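PDB 3SC4: short chain dehydrogenase (A0QTM2 homolog) from Mycobacterium thermoresistibile, which probably catalyses NAD(P)-dependent oxidation or reduction of a substrate not yet identified. Local coordinates for residues 12-17 / 34-39; 28-33 / 61-66; 97-102 / 147-152; 190-195 / 241-246; 217-222 / 259-264. One frame throughout, in Å; residues are numbered along the deposited sequence. Where two conformers were deposited one is given.

In the fold
Contacts 1, 3 and 4 lie along one parallel sheet whose strands run 66-71, 35-40, 11-15, 96-99, 146-149, 190-195, 242-244. Contact 1 meets contact 3 where Phe13 O faces Val98 N at 2.9 Å, and contact 3 meets contact 4, with centres about 9 Å apart. Contact 2 lies at the ends of two helices beside contact 1, their centres about 11 Å apart. Contact 5 is peripheral, its centre about 19 Å from that of contact 4, yet Arg219 NH1 reaches Glu246 OE2 at 2.8 Å in a salt bridge. Glycerol, probably from the crystallisation liquor, is bound close to Gly16 and to Asn100, consistent with a pocket where the cofactor probably binds.

Contact 1 of 5, residues 12-17 / 34-39; sequences MFISGG and ANVALV
Met12 and Ala37 are joined through the backbone, the N of Ala37 donating to the O of Met12 at 2.8 Å, in a ladder of four hydrogen bonds between two parallel strands. Met12 N donates to Asn35 O, and Ile14 uses both its N and its O, to Ala37 O and Val39 N. A fifth bond, Gly16 N to Val39 O, belongs to one of two conformers and is less certain; it falls just where the first strand gives way to a loop.

Apolar contacts fall on both faces. On the side of Met12, Ile14, Val36 and Leu38, the Met12 chain bends at its third torsion (80°), which lays CE 4.0 Å from Val36 CG2. Ile14 CG2 sits over the neighbouring strand, 3.9 Å from Val36 CG1, while its longer branch leads off toward Val98. On the other face the Phe13 ring slants across the second strand, its CD1 near Ala37 CB and its CZ 3.9 Å from Val39 CG1; helix 77-91 packs against this face.

The pairing closes the beta-alpha-beta unit of strand 11-15, helix 20-30 and strand 35-40, the opening unit of a Rossmann fold, whose glycine-rich turn probably receives the dinucleotide as in related dehydrogenases.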
# COMPACT_ATOMS: atom_id res chain seq x y z
N MET B 12 -16.28 21.53 -0.80
CA MET B 12 -15.76 20.17 -0.97
C MET B 12 -15.01 19.95 -2.28
O MET B 12 -15.48 20.37 -3.34
CB MET B 12 -16.89 19.15 -0.91
CG MET B 12 -16.44 17.71 -1.18
SD MET B 12 -17.60 16.51 -0.52
CE MET B 12 -18.86 16.50 -1.75
N PHE B 13 -13.87 19.27 -2.20
CA PHE B 13 -13.17 18.75 -3.36
C PHE B 13 -13.32 17.22 -3.39
O PHE B 13 -12.90 16.55 -2.46
CB PHE B 13 -11.69 19.10 -3.31
CG PHE B 13 -10.95 18.78 -4.60
CD1 PHE B 13 -10.88 19.72 -5.63
CD2 PHE B 13 -10.35 17.55 -4.78
CE1 PHE B 13 -10.21 19.43 -6.80
CE2 PHE B 13 -9.69 17.24 -5.95
CZ PHE B 13 -9.60 18.20 -6.97
N ILE B 14 -13.90 16.68 -4.44
CA ILE B 14 -14.14 15.25 -4.50
C ILE B 14 -13.60 14.66 -5.80
O ILE B 14 -13.84 15.19 -6.89
CB ILE B 14 -15.64 14.91 -4.27
CG1 ILE B 14 -15.85 13.39 -4.23
CG2 ILE B 14 -16.54 15.54 -5.31
CD1 ILE B 14 -17.27 12.98 -3.86
N SER B 15 -12.79 13.60 -5.66
CA SER B 15 -12.34 12.82 -6.80
C SER B 15 -13.44 11.83 -7.10
O SER B 15 -14.02 11.18 -6.20
CB SER B 15 -11.04 12.09 -6.51
OG SER B 15 -11.24 11.06 -5.55
N GLY B 16 -13.67 11.69 -8.39
CA GLY B 16 -14.87 11.09 -8.92
C GLY B 16 -15.99 12.10 -8.77
O GLY B 16 -15.83 13.30 -9.05
N GLY B 17 -17.11 11.60 -8.31
CA GLY B 17 -18.21 12.45 -8.00
C GLY B 17 -19.27 12.41 -9.06
O GLY B 17 -20.37 12.88 -8.81
N ALA B 34 -23.67 23.87 -0.01
CA ALA B 34 -22.21 23.80 -0.05
C ALA B 34 -21.73 23.96 -1.48
O ALA B 34 -22.50 23.79 -2.42
CB ALA B 34 -21.73 22.44 0.51
N ASN B 35 -20.45 24.30 -1.63
CA ASN B 35 -19.78 24.24 -2.92
C ASN B 35 -19.09 22.86 -3.08
O ASN B 35 -18.60 22.30 -2.10
CB ASN B 35 -18.76 25.36 -3.05
CG ASN B 35 -19.32 26.72 -2.59
OD1 ASN B 35 -20.47 27.07 -2.87
ND2 ASN B 35 -18.50 27.46 -1.85
N VAL B 36 -19.11 22.33 -4.30
CA VAL B 36 -18.49 21.06 -4.60
C VAL B 36 -17.74 21.12 -5.92
O VAL B 36 -18.33 21.31 -6.96
CB VAL B 36 -19.55 19.95 -4.72
CG1 VAL B 36 -18.88 18.63 -5.14
CG2 VAL B 36 -20.31 19.79 -3.42
N ALA B 37 -16.43 20.96 -5.87
CA ALA B 37 -15.63 20.79 -7.08
C ALA B 37 -15.43 19.30 -7.27
O ALA B 37 -15.16 18.59 -6.31
CB ALA B 37 -14.28 21.49 -6.96
N LEU B 38 -15.62 18.82 -8.50
CA LEU B 38 -15.52 17.40 -8.80
C LEU B 38 -14.59 17.26 -9.98
O LEU B 38 -14.69 18.00 -10.96
CB LEU B 38 -16.89 16.76 -9.07
CG LEU B 38 -17.88 17.32 -10.11
CD1 LEU B 38 -19.01 16.34 -10.33
CD2 LEU B 38 -18.47 18.62 -9.71
N VAL B 39 -13.64 16.34 -9.85
CA VAL B 39 -12.64 16.14 -10.89
C VAL B 39 -12.77 14.72 -11.49
O VAL B 39 -12.84 13.74 -10.74
CB VAL B 39 -11.22 16.41 -10.34
CG1 VAL B 39 -10.82 15.35 -9.32
CG2 VAL B 39 -10.21 16.48 -11.46

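Contact 2 of 5, residues 28-33 / 61-66; sequences RVAADG and EEAGGQ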
# COMPACT_ATOMS: atom_id res chain seq x y z
N ARG B 28 -25.59 15.12 -1.16
CA ARG B 28 -25.94 15.35 0.24
C ARG B 28 -25.29 16.60 0.80
O ARG B 28 -25.92 17.37 1.51
CB ARG B 28 -25.52 14.17 1.09
CG ARG B 28 -25.93 14.30 2.54
CD ARG B 28 -27.43 14.17 2.70
NE ARG B 28 -27.77 13.95 4.10
CZ ARG B 28 -27.98 14.91 4.99
NH1 ARG B 28 -27.90 16.22 4.68
NH2 ARG B 28 -28.30 14.55 6.23
N VAL B 29 -24.03 16.80 0.47
CA VAL B 29 -23.30 17.96 0.94
C VAL B 29 -23.84 19.23 0.26
O VAL B 29 -24.02 20.24 0.90
CB VAL B 29 -21.79 17.78 0.69
CG1 VAL B 29 -21.04 19.03 1.07
CG2 VAL B 29 -21.28 16.58 1.49
N ALA B 30 -24.10 19.14 -1.04
CA ALA B 30 -24.71 20.23 -1.79
C ALA B 30 -26.03 20.68 -1.18
O ALA B 30 -26.33 21.86 -1.20
CB ALA B 30 -24.92 19.83 -3.25
N ALA B 31 -26.82 19.76 -0.62
CA ALA B 31 -28.18 20.07 -0.14
C ALA B 31 -28.19 21.06 1.01
O ALA B 31 -29.20 21.72 1.24
CB ALA B 31 -28.92 18.80 0.26
N ASP B 32 -27.07 21.16 1.74
CA ASP B 32 -26.88 22.16 2.78
C ASP B 32 -26.48 23.53 2.20
O ASP B 32 -26.29 24.50 2.94
CB ASP B 32 -25.80 21.70 3.77
CG ASP B 32 -26.33 20.74 4.85
OD1 ASP B 32 -27.46 20.23 4.71
OD2 ASP B 32 -25.59 20.52 5.84
N GLY B 33 -26.31 23.64 0.89
CA GLY B 33 -25.84 24.89 0.28
C GLY B 33 -24.33 25.01 0.22
O GLY B 33 -23.77 26.11 0.37
N GLU B 61 -26.43 21.32 -8.35
CA GLU B 61 -27.09 22.64 -8.30
C GLU B 61 -28.56 22.51 -7.96
O GLU B 61 -29.06 23.22 -7.08
CB GLU B 61 -26.90 23.41 -9.62
CG GLU B 61 -25.42 23.82 -9.88
CD GLU B 61 -25.16 24.43 -11.27
OE1 GLU B 61 -25.99 24.26 -12.21
OE2 GLU B 61 -24.10 25.08 -11.41
N GLU B 62 -29.24 21.56 -8.60
CA GLU B 62 -30.64 21.25 -8.31
C GLU B 62 -30.86 20.80 -6.84
O GLU B 62 -31.97 20.91 -6.31
CB GLU B 62 -31.19 20.18 -9.29
CG GLU B 62 -31.53 20.71 -10.72
CD GLU B 62 -31.72 19.58 -11.80
OE1 GLU B 62 -31.37 18.38 -11.53
OE2 GLU B 62 -32.20 19.91 -12.93
N ALA B 63 -29.81 20.29 -6.21
CA ALA B 63 -29.87 19.90 -4.80
C ALA B 63 -29.72 21.10 -3.87
O ALA B 63 -30.13 21.04 -2.71
CB ALA B 63 -28.80 18.86 -4.50
N GLY B 64 -29.11 22.18 -4.38
CA GLY B 64 -28.98 23.46 -3.64
C GLY B 64 -27.58 24.02 -3.50
O GLY B 64 -27.37 25.02 -2.81
N GLY B 65 -26.61 23.37 -4.13
CA GLY B 65 -25.21 23.76 -3.99
C GLY B 65 -24.70 24.42 -5.25
O GLY B 65 -25.45 24.64 -6.21
N GLN B 66 -23.41 24.74 -5.22
CA GLN B 66 -22.71 25.30 -6.37
C GLN B 66 -21.72 24.23 -6.84
O GLN B 66 -21.08 23.57 -6.02
CB GLN B 66 -22.03 26.62 -5.99
CG GLN B 66 -22.73 27.92 -6.45
CD GLN B 66 -24.27 27.98 -6.19
OE1 GLN B 66 -24.74 28.04 -5.04
NE2 GLN B 66 -25.06 27.98 -7.29
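Ala30, toward the C-terminal end of helix 20-30, meets Ala63 methyl to methyl, CB to CB at 4.2 Å. The same CB also rests on the backbone of Gly65, 4.0 Å from its CA, a place where the two chains come close because Gly65 carries no side chain. The carbonyl of Ala30 turns toward the other segment and lies 3.3 Å from Gly65 N, but the angle is too poor for a hydrogen bond; this oxygen instead receives Gly33 N at 2.7 Å, closing a type I turn.

At Ala31 the approach is made by the backbone: its CA-H points almost straight at Ala63 O, with CA and O 3.4 Å apart and an angle of 166° at the hydrogen. Its CB is also near that carbonyl. Asp32 turns away, and OD2 is held by Tyr229 OH and Leu7 N.

Gly33 then leaves helical geometry with positive phi and directs its CA-H at Gly64 O, 3.5 Å from CA. Gly64 itself ends helix 53-63 in a Schellman motif. Two helix ends thus meet largely through methyl groups, glycines and carbonyls, without a hydrogen bond between them.

Helices 20-30 and 53-63 meet here just before the chain enters strands 35-40 and 66-71, which are neighbours in the sheet; beyond the turns, Gln66 pairs through its backbone with Ala34 and Val36.

Contact 3 of 5, residues 97-102 / 147-152; sequences CVNNAS and ILTLSP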
# COMPACT_ATOMS: atom_id res chain seq x y z
N CYS B 97 -12.12 17.27 1.66
CA CYS B 97 -11.50 16.53 0.59
C CYS B 97 -12.00 15.09 0.68
O CYS B 97 -11.77 14.43 1.69
CB CYS B 97 -9.99 16.55 0.77
SG CYS B 97 -9.11 15.55 -0.45
N VAL B 98 -12.73 14.64 -0.33
CA VAL B 98 -13.19 13.26 -0.36
C VAL B 98 -12.45 12.51 -1.45
O VAL B 98 -12.55 12.87 -2.60
CB VAL B 98 -14.69 13.15 -0.63
CG1 VAL B 98 -15.06 11.69 -0.84
CG2 VAL B 98 -15.47 13.75 0.52
N ASN B 99 -11.72 11.48 -1.07
CA ASN B 99 -11.04 10.60 -2.01
C ASN B 99 -11.93 9.42 -2.34
O ASN B 99 -11.99 8.44 -1.58
CB ASN B 99 -9.70 10.12 -1.45
CG ASN B 99 -8.73 11.25 -1.22
OD1 ASN B 99 -8.33 11.92 -2.16
ND2 ASN B 99 -8.35 11.46 0.02
N ASN B 100 -12.64 9.54 -3.46
CA ASN B 100 -13.59 8.51 -3.91
C ASN B 100 -13.19 7.82 -5.23
O ASN B 100 -13.62 6.74 -5.48
CB ASN B 100 -15.00 9.13 -4.01
CG ASN B 100 -15.98 8.26 -4.85
OD1 ASN B 100 -16.32 7.13 -4.47
ND2 ASN B 100 -16.41 8.81 -6.00
N ALA B 101 -12.35 8.43 -6.05
CA ALA B 101 -11.94 7.80 -7.32
C ALA B 101 -11.43 6.39 -7.04
O ALA B 101 -10.70 6.16 -6.09
CB ALA B 101 -10.87 8.60 -7.99
N SER B 102 -11.84 5.44 -7.88
CA SER B 102 -11.52 4.06 -7.62
C SER B 102 -11.30 3.26 -8.87
O SER B 102 -11.53 3.72 -9.97
CB SER B 102 -12.61 3.43 -6.76
OG SER B 102 -13.80 3.27 -7.50
N ILE B 147 -10.52 15.33 5.75
CA ILE B 147 -10.26 14.46 4.62
C ILE B 147 -10.97 13.14 4.87
O ILE B 147 -10.86 12.59 5.94
CB ILE B 147 -8.79 14.20 4.42
CG1 ILE B 147 -8.02 15.53 4.34
CG2 ILE B 147 -8.63 13.34 3.17
CD1 ILE B 147 -6.47 15.43 4.22
N LEU B 148 -11.69 12.65 3.88
CA LEU B 148 -12.44 11.40 4.02
C LEU B 148 -12.16 10.53 2.82
O LEU B 148 -12.33 10.98 1.67
CB LEU B 148 -13.93 11.68 4.11
CG LEU B 148 -14.81 10.48 4.48
CD1 LEU B 148 -14.56 10.04 5.90
CD2 LEU B 148 -16.27 10.87 4.31
N THR B 149 -11.75 9.29 3.08
CA THR B 149 -11.22 8.42 2.05
C THR B 149 -12.05 7.17 2.06
O THR B 149 -12.34 6.62 3.10
CB THR B 149 -9.71 8.15 2.31
OG1 THR B 149 -9.00 9.39 2.21
CG2 THR B 149 -9.13 7.21 1.30
N LEU B 150 -12.47 6.76 0.88
CA LEU B 150 -13.47 5.72 0.73
C LEU B 150 -12.75 4.39 0.55
O LEU B 150 -12.49 3.95 -0.60
CB LEU B 150 -14.43 6.07 -0.41
CG LEU B 150 -15.62 6.97 0.02
CD1 LEU B 150 -15.31 8.01 1.11
CD2 LEU B 150 -16.31 7.63 -1.16
N SER B 151 -12.41 3.78 1.69
CA SER B 151 -11.54 2.60 1.72
C SER B 151 -11.77 1.86 3.02
O SER B 151 -12.38 2.41 3.92
CB SER B 151 -10.09 3.04 1.57
OG SER B 151 -9.72 3.80 2.70
N PRO B 152 -11.29 0.61 3.12
CA PRO B 152 -11.72 -0.26 4.20
C PRO B 152 -10.76 -0.28 5.35
O PRO B 152 -9.62 0.15 5.20
CB PRO B 152 -11.68 -1.63 3.53
CG PRO B 152 -10.49 -1.55 2.62
CD PRO B 152 -10.37 -0.09 2.21
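Asn99 and Thr149 are neighbours on the same face of the sheet, the amide slanting across the threonine. Asn99 CG stands beside its own backbone N (chi1 -64°), which brings ND2 over to Thr149 OG1 at 3.1 Å. The N-H...O angle is 165°, and the hydroxyl oxygen lies close to the amide plane. A second bond from ND2, to Ser132 OG on helix 114-135, engages the same nitrogen, and the two together should restrict rotation of this buried amide. Ile147 CG2 approaches ND2 as well, at 3.7 Å, so the polar group has an apolar neighbour on the strand.

Cys97 and Ile147 share that face, touching through CB and CG1. On the other face Val98 points CG1 toward Leu150, 4.2 Å from CD1, and CG2 toward the CB of Leu148. Leu150 lies past the strand end, at the centre of an inverse gamma turn. Its other methyl, CD2, lies against the Asn100 side chain, 3.3 Å from OD1 and close to CB as well; Asn100 CG extends away from its own backbone N (chi1 164°), which sets OD1 beside that methyl.

Between the strands, Leu148 N donates to Cys97 O at 2.8 Å, Asn99 N to Leu148 O, and Leu150 N to Asn99 O, carrying the parallel pairing beyond the last strand residue. Thr149 also packs on Met173 of helix 164-183. This is the centre of the Rossmann sheet: at the C-terminal end of its central strands Leu150 O receives Lys170 NZ, and Asn99, Asn100 and Ala101 form the Asn-Asn-Ala sequence typical of short-chain dehydrogenases.

Contact 4 of 5, residues 190-195 / 241-246; sequences ASNTLW and NTLLCE
The Trp195 indole meets the second segment at its edge, where Leu244 CD2 lies near the ring plane; the same methyl is 4.2 Å from Trp195 CB. Next along the same five-membered-ring edge, NE1 donates to Leu272 O. Pro152 and Tyr224 also touch the Trp195 side chain. The other flat group is the Asn192 amide, which lies side by side with that of Asn241, their planes 14° apart. Asn192 OD1 accepts Asn241 N at 3.0 Å, the donor lying in the carbonyl plane on a lone pair, while ND2 is bound by Tyr238 O.

Parallel pairing continues from there. Thr193 N donates to Asn241 O, Leu243 N to Thr193 O from above the carbonyl plane, and Trp195 N to Leu243 O with a bent angle of 132°. Cys245 N then reaches Trp195 O at 2.8 Å, joining the start of a helix to the strand. Thr193 OG1 stands between its own N and carbonyl carbon (chi1 66°), where it comes beside Thr242 and donates to a water that in turn donates to Leu243 O at 2.9 Å.

Across the opposite face, Leu194 CD1 touches Leu243 CB at 3.8 Å and CG touches Cys245 SG. Strand 242-244 is the outermost of the sheet in this chain and passes directly into helix 245-252, with Leu244 at its N-cap position; the pairing completes the seven-stranded parallel sheet characteristic of short-chain dehydrogenases.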
# COMPACT_ATOMS: atom_id res chain seq x y z
N ALA B 190 -8.89 16.61 10.09
CA ALA B 190 -9.34 15.25 10.29
C ALA B 190 -9.01 14.46 9.05
O ALA B 190 -9.08 15.02 7.97
CB ALA B 190 -10.83 15.20 10.56
N SER B 191 -8.63 13.19 9.21
CA SER B 191 -8.55 12.24 8.11
C SER B 191 -9.06 10.89 8.57
O SER B 191 -8.49 10.27 9.47
CB SER B 191 -7.11 12.09 7.59
OG SER B 191 -7.06 11.27 6.43
N ASN B 192 -10.12 10.43 7.93
CA ASN B 192 -10.77 9.17 8.29
C ASN B 192 -11.04 8.34 7.04
O ASN B 192 -11.02 8.86 5.92
CB ASN B 192 -12.11 9.44 9.02
CG ASN B 192 -11.93 10.13 10.36
OD1 ASN B 192 -11.46 9.52 11.32
ND2 ASN B 192 -12.31 11.40 10.43
N THR B 193 -11.31 7.06 7.22
CA THR B 193 -11.79 6.26 6.10
C THR B 193 -13.22 5.82 6.39
O THR B 193 -13.63 5.73 7.55
CB THR B 193 -10.92 5.02 5.86
OG1 THR B 193 -11.04 4.15 6.98
CG2 THR B 193 -9.45 5.39 5.67
N LEU B 194 -13.95 5.50 5.33
CA LEU B 194 -15.36 5.12 5.45
C LEU B 194 -15.70 4.10 4.41
O LEU B 194 -15.42 4.32 3.22
CB LEU B 194 -16.25 6.37 5.28
CG LEU B 194 -17.76 6.23 5.47
CD1 LEU B 194 -18.05 5.80 6.90
CD2 LEU B 194 -18.53 7.55 5.09
N TRP B 195 -16.35 3.02 4.85
CA TRP B 195 -16.59 1.82 4.04
C TRP B 195 -17.96 1.20 4.39
O TRP B 195 -18.34 1.16 5.56
CB TRP B 195 -15.47 0.82 4.35
CG TRP B 195 -15.33 -0.35 3.39
CD1 TRP B 195 -15.51 -1.66 3.69
CD2 TRP B 195 -14.88 -0.31 2.04
NE1 TRP B 195 -15.24 -2.43 2.61
CE2 TRP B 195 -14.87 -1.63 1.57
CE3 TRP B 195 -14.53 0.72 1.17
CZ2 TRP B 195 -14.51 -1.96 0.26
CZ3 TRP B 195 -14.17 0.41 -0.14
CH2 TRP B 195 -14.16 -0.93 -0.58
N ASN B 241 -9.69 7.26 12.15
CA ASN B 241 -10.64 6.16 12.31
C ASN B 241 -10.91 5.46 11.01
O ASN B 241 -11.07 6.11 9.96
CB ASN B 241 -11.98 6.68 12.81
CG ASN B 241 -11.88 7.35 14.14
OD1 ASN B 241 -12.02 8.58 14.25
ND2 ASN B 241 -11.68 6.56 15.18
N THR B 242 -10.98 4.13 11.06
CA THR B 242 -11.36 3.35 9.87
C THR B 242 -12.82 2.91 10.11
O THR B 242 -13.07 1.91 10.79
CB THR B 242 -10.40 2.14 9.60
OG1 THR B 242 -10.40 1.21 10.69
CG2 THR B 242 -8.99 2.59 9.35
N LEU B 243 -13.76 3.68 9.56
CA LEU B 243 -15.21 3.58 9.86
C LEU B 243 -16.05 2.76 8.87
O LEU B 243 -15.76 2.70 7.67
CB LEU B 243 -15.80 4.99 9.90
CG LEU B 243 -15.14 5.91 10.94
CD1 LEU B 243 -15.41 7.36 10.63
CD2 LEU B 243 -15.66 5.53 12.33
N LEU B 244 -17.11 2.15 9.40
CA LEU B 244 -18.12 1.47 8.59
C LEU B 244 -19.43 2.29 8.54
O LEU B 244 -19.86 2.78 9.55
CB LEU B 244 -18.41 0.10 9.21
CG LEU B 244 -17.28 -0.92 9.15
CD1 LEU B 244 -17.65 -2.21 9.91
CD2 LEU B 244 -16.94 -1.21 7.72
N CYS B 245 -20.08 2.40 7.38
CA CYS B 245 -21.23 3.29 7.25
C CYS B 245 -22.33 3.01 8.29
O CYS B 245 -22.71 3.87 9.09
CB CYS B 245 -21.82 3.21 5.85
SG CYS B 245 -20.70 3.85 4.56
N GLU B 246 -22.83 1.78 8.29
CA GLU B 246 -23.93 1.42 9.15
C GLU B 246 -23.61 1.70 10.63
O GLU B 246 -24.42 2.28 11.35
CB GLU B 246 -24.29 -0.04 8.94
CG GLU B 246 -24.99 -0.31 7.61
CD GLU B 246 -24.03 -0.59 6.46
OE1 GLU B 246 -22.87 -0.08 6.48
OE2 GLU B 246 -24.45 -1.29 5.51
O HOH W 1 -13.05 2.30 6.60

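Contact 5 of 5, residues 217-222 / 259-264; sequences RSRKPE and VYDCVP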
# COMPACT_ATOMS: atom_id res chain seq x y z
N ARG B 217 -29.79 -8.17 -2.09
CA ARG B 217 -28.71 -8.33 -1.13
C ARG B 217 -27.90 -7.05 -0.88
O ARG B 217 -26.91 -7.09 -0.19
CB ARG B 217 -27.75 -9.45 -1.61
CG ARG B 217 -28.44 -10.81 -1.93
CD ARG B 217 -27.50 -12.01 -1.67
NE ARG B 217 -27.61 -12.52 -0.30
CZ ARG B 217 -26.60 -12.99 0.44
NH1 ARG B 217 -25.35 -13.03 -0.01
NH2 ARG B 217 -26.84 -13.42 1.67
N SER B 218 -28.33 -5.92 -1.45
CA SER B 218 -27.52 -4.70 -1.49
C SER B 218 -28.21 -3.54 -0.80
O SER B 218 -29.39 -3.61 -0.45
CB SER B 218 -27.23 -4.31 -2.93
OG SER B 218 -26.49 -5.32 -3.59
N ARG B 219 -27.46 -2.46 -0.60
CA ARG B 219 -28.01 -1.21 -0.06
C ARG B 219 -27.81 -0.06 -1.04
O ARG B 219 -27.00 -0.15 -1.97
CB ARG B 219 -27.40 -0.87 1.31
CG ARG B 219 -27.97 -1.72 2.44
CD ARG B 219 -27.51 -1.29 3.84
NE ARG B 219 -28.39 -1.89 4.84
CZ ARG B 219 -28.02 -2.58 5.92
NH1 ARG B 219 -26.74 -2.74 6.24
NH2 ARG B 219 -28.95 -3.08 6.70
N LYS B 220 -28.58 1.00 -0.81
CA LYS B 220 -28.55 2.20 -1.65
C LYS B 220 -27.35 3.11 -1.35
O LYS B 220 -26.79 3.07 -0.27
CB LYS B 220 -29.87 2.99 -1.50
CG LYS B 220 -31.12 2.20 -1.88
CD LYS B 220 -32.37 3.09 -1.99
CE LYS B 220 -33.11 3.27 -0.64
NZ LYS B 220 -34.13 4.42 -0.65
N PRO B 221 -26.95 3.94 -2.33
CA PRO B 221 -25.78 4.80 -2.13
C PRO B 221 -25.94 5.79 -0.99
O PRO B 221 -24.96 6.25 -0.42
CB PRO B 221 -25.62 5.54 -3.46
CG PRO B 221 -26.75 5.11 -4.32
CD PRO B 221 -27.42 3.95 -3.73
N GLU B 222 -27.19 6.09 -0.66
CA GLU B 222 -27.51 6.93 0.49
C GLU B 222 -26.89 6.42 1.78
O GLU B 222 -26.56 7.21 2.63
CB GLU B 222 -29.03 7.07 0.65
CG GLU B 222 -29.67 8.11 -0.31
CD GLU B 222 -30.04 7.56 -1.71
OE1 GLU B 222 -29.68 6.42 -2.08
OE2 GLU B 222 -30.71 8.32 -2.46
N VAL B 259 -34.18 1.66 5.67
CA VAL B 259 -34.41 2.71 4.68
C VAL B 259 -33.27 2.77 3.64
O VAL B 259 -33.39 3.45 2.61
CB VAL B 259 -34.56 4.09 5.36
CG1 VAL B 259 -35.77 4.09 6.33
CG2 VAL B 259 -33.25 4.50 6.10
N TYR B 260 -32.17 2.07 3.92
CA TYR B 260 -31.04 1.95 2.98
C TYR B 260 -31.08 0.67 2.15
O TYR B 260 -30.36 0.54 1.16
CB TYR B 260 -29.72 2.06 3.74
CG TYR B 260 -29.61 3.36 4.50
CD1 TYR B 260 -29.47 4.57 3.82
CD2 TYR B 260 -29.69 3.40 5.88
CE1 TYR B 260 -29.41 5.77 4.49
CE2 TYR B 260 -29.62 4.62 6.56
CZ TYR B 260 -29.47 5.80 5.85
OH TYR B 260 -29.38 6.99 6.51
N ASP B 261 -31.92 -0.27 2.54
CA ASP B 261 -32.02 -1.55 1.84
C ASP B 261 -32.70 -1.34 0.48
O ASP B 261 -33.72 -0.64 0.37
CB ASP B 261 -32.76 -2.60 2.71
CG ASP B 261 -32.05 -2.88 4.04
OD1 ASP B 261 -31.04 -2.21 4.35
OD2 ASP B 261 -32.53 -3.77 4.79
N CYS B 262 -32.11 -1.91 -0.57
CA CYS B 262 -32.70 -1.86 -1.90
C CYS B 262 -34.03 -2.60 -1.84
O CYS B 262 -34.99 -2.15 -2.43
CB CYS B 262 -31.79 -2.51 -2.93
SG CYS B 262 -30.18 -1.74 -3.18
N VAL B 263 -34.07 -3.73 -1.11
CA VAL B 263 -35.31 -4.46 -0.83
C VAL B 263 -35.41 -4.89 0.65
O VAL B 263 -34.82 -5.90 1.04
CB VAL B 263 -35.42 -5.73 -1.71
CG1 VAL B 263 -36.72 -6.50 -1.38
CG2 VAL B 263 -35.35 -5.35 -3.21
N PRO B 264 -36.18 -4.14 1.46
CA PRO B 264 -36.31 -4.44 2.91
C PRO B 264 -36.81 -5.85 3.25
O PRO B 264 -37.63 -6.42 2.54
CB PRO B 264 -37.30 -3.39 3.41
CG PRO B 264 -37.14 -2.25 2.48
CD PRO B 264 -36.74 -2.81 1.13
O HOH W 2 -31.85 -5.07 0.02
O HOH W 3 -31.98 -3.61 7.40
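Arg219 and Asp261 form a single backbone bridge between a loop and the chain just after a short 3-10 segment at 259-260, their CA atoms 4.5 Å apart. The directions of the touching parts differ by 133°. Two hydrogen bonds flank the bridge: Lys220 N to Tyr260 O at 2.7 Å, and Cys262 N to Ser218 O at 3.2 Å. A water that donates to Ser218 O and accepts from Val263 N adds a water-mediated link between the segments.

Among the side chains, the Arg219 chain runs extended from CG to NE and lies alongside Asp261. NE donates to OD1 at 2.7 Å with an angle of 158°, the carboxylate oxygen lying at the edge of the guanidinium and close to its plane. NH2 adds a weak bond to the same oxygen, and a second water spans NH2 and Asp261 OD2. The Tyr260 ring stands almost perpendicular to the guanidinium, and Tyr260 CB lies 4.0 Å from Arg219 CD, while Glu222 CB packs near CD1 of the ring. Tyr260 OH binds Asp226, and Cys262 SG rests 3.9 Å from Ser218 CB.

Arg219 also reaches beyond these segments, with NH1 in a salt bridge to Glu246 and NH2 bonded to Asn278. Two carboxylates and several neutral acceptors thus share one guanidinium, which should hold it in one orientation and probably favours the ionised form of Asp261 and Glu246, tying the loop before helix 222-232 to the chain that follows helix 245-252.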